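Local atomic coordinates of 3-oxoacyl-(acyl-carrier protein) synthase II (Thermus thermophilus, PDB entry 1J3N), a protein that probably catalyses the condensation of acyl groups with malonyl-ACP during fatty acid elongation, as a homodimeric beta-ketoacyl-ACP synthase. Residues S330-K333 with S334-H338. Numbering follows the deposited sequence.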
loop_
_atom_site.group_PDB
_atom_site.type_symbol
_atom_site.label_atom_id
_atom_site.label_comp_id
_atom_site.label_asym_id
_atom_site.label_seq_id
_atom_site.Cartn_x
_atom_site.Cartn_y
_atom_site.Cartn_z
ATOM N N SER A 330 -21.211 -11.026 -14.266
ATOM C CA SER A 330 -20.794 -10.287 -15.454
ATOM C C SER A 330 -19.432 -9.649 -15.214
ATOM O O SER A 330 -19.075 -9.311 -14.083
ATOM C CB SER A 330 -21.836 -9.225 -15.849
ATOM O OG SER A 330 -21.701 -8.026 -15.110
ATOM N N SER A 331 -18.661 -9.514 -16.285
ATOM C CA SER A 331 -17.341 -8.922 -16.182
ATOM C C SER A 331 -17.284 -7.574 -16.867
ATOM O O SER A 331 -17.479 -7.472 -18.082
ATOM C CB SER A 331 -16.287 -9.844 -16.795
ATOM O OG SER A 331 -15.015 -9.215 -16.795
ATOM N N THR A 332 -17.010 -6.544 -16.074
ATOM C CA THR A 332 -16.895 -5.185 -16.580
ATOM C C THR A 332 -15.711 -5.149 -17.554
ATOM O O THR A 332 -15.736 -4.440 -18.566
ATOM C CB THR A 332 -16.617 -4.196 -15.422
ATOM O OG1 THR A 332 -17.664 -4.296 -14.448
ATOM C CG2 THR A 332 -16.533 -2.756 -15.940
ATOM N N LYS A 333 -14.688 -5.944 -17.247
ATOM C CA LYS A 333 -13.477 -5.997 -18.060
ATOM C C LYS A 333 -13.720 -6.333 -19.525
ATOM O O LYS A 333 -12.849 -6.127 -20.369
ATOM C CB LYS A 333 -12.484 -6.991 -17.456
ATOM C CG LYS A 333 -11.985 -6.590 -16.071
ATOM C CD LYS A 333 -10.763 -7.413 -15.655
ATOM C CE LYS A 333 -10.175 -6.920 -14.328
ATOM N NZ LYS A 333 -11.101 -7.103 -13.174
ATOM N N SER A 334 -14.905 -6.855 -19.827
ATOM C CA SER A 334 -15.247 -7.179 -21.204
ATOM C C SER A 334 -15.340 -5.866 -21.978
ATOM O O SER A 334 -15.025 -5.810 -23.171
ATOM C CB SER A 334 -16.591 -7.906 -21.258
ATOM O OG SER A 334 -17.613 -7.117 -20.682
ATOM N N MET A 335 -15.754 -4.807 -21.282
ATOM C CA MET A 335 -15.911 -3.492 -21.896
ATOM C C MET A 335 -14.755 -2.507 -21.725
ATOM O O MET A 335 -14.372 -1.828 -22.683
ATOM C CB MET A 335 -17.189 -2.833 -21.385
ATOM C CG MET A 335 -18.465 -3.526 -21.831
ATOM S SD MET A 335 -19.916 -2.843 -21.010
ATOM C CE MET A 335 -19.936 -3.822 -19.523
ATOM N N ILE A 336 -14.210 -2.408 -20.516
ATOM C CA ILE A 336 -13.118 -1.464 -20.260
ATOM C C ILE A 336 -11.750 -2.103 -20.081
ATOM O O ILE A 336 -10.760 -1.411 -19.840
ATOM C CB ILE A 336 -13.392 -0.618 -18.997
ATOM C CG1 ILE A 336 -13.445 -1.529 -17.761
ATOM C CG2 ILE A 336 -14.690 0.157 -19.163
ATOM C CD1 ILE A 336 -13.503 -0.762 -16.432
ATOM N N GLY A 337 -11.684 -3.423 -20.196
ATOM C CA GLY A 337 -10.406 -4.083 -20.019
ATOM C C GLY A 337 -10.026 -4.178 -18.549
ATOM O O GLY A 337 -10.875 -4.030 -17.674
ATOM N N HIS A 338 -8.743 -4.407 -18.283
ATOM C CA HIS A 338 -8.241 -4.552 -16.920
ATOM C C HIS A 338 -7.512 -3.282 -16.491
ATOM O O HIS A 338 -6.436 -2.966 -17.018
ATOM C CB HIS A 338 -7.278 -5.738 -16.856
ATOM C CG HIS A 338 -6.937 -6.173 -15.465
ATOM N ND1 HIS A 338 -6.955 -5.313 -14.388
ATOM C CD2 HIS A 338 -6.545 -7.376 -14.980
ATOM C CE1 HIS A 338 -6.590 -5.967 -13.299
ATOM N NE2 HIS A 338 -6.334 -7.220 -13.630
#
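Lys333 and His338 run side by side in the same direction, and their meeting is a CH-pi contact: CE of Lys333 lies 3.5 Å from the centroid of the His338 ring, over one face and only 11° off the normal. A long aliphatic chain suits this place. Extended as far as CE, it passes along Gly337, where Lys333 CG comes 3.2 Å from Gly337 O; the bend at chi4 (65°) then turns NZ away from the ring to a salt bridge with Glu347 and a hydrogen bond to His301 O. ND1 of His338 accepts a hydrogen bond from Leu340 N, which fixes the ring's rotation.

Backbone hydrogen bonds wind the chain into a short helix. Thr332 O accepts from Met335 N at 2.7 Å and Ile336 N at 3.2 Å, the two donors arriving from opposite faces of the carbonyl plane. Gly337 N closes the last turn on Lys333 O at 2.9 Å; here the chain leaves the helix with positive phi (77°), where a side chain would press on the preceding carbonyl O, hence the glycine. Ser331 O is gripped twice by Ser334, through its N at 3.2 Å and through OG at 2.6 Å. With chi1 setting it between backbone N and carbonyl carbon, this short hydroxyl folds back to meet Ser331 O nearly in line with the C=O bond.

Apolar packing is modest: Thr332 CG2 touches Ile336 CD1 at 3.7 Å, both beside helix 343-357, while Thr332 OG1 turns to Asn299.

This buried strand-to-helix turn belongs to the thiolase-like fold. The position of His338, against His301 and Cys161, is consistent with the Cys-His-His triad of beta-ketoacyl synthases, and Lys333 would be the lysine that accompanies it in this family.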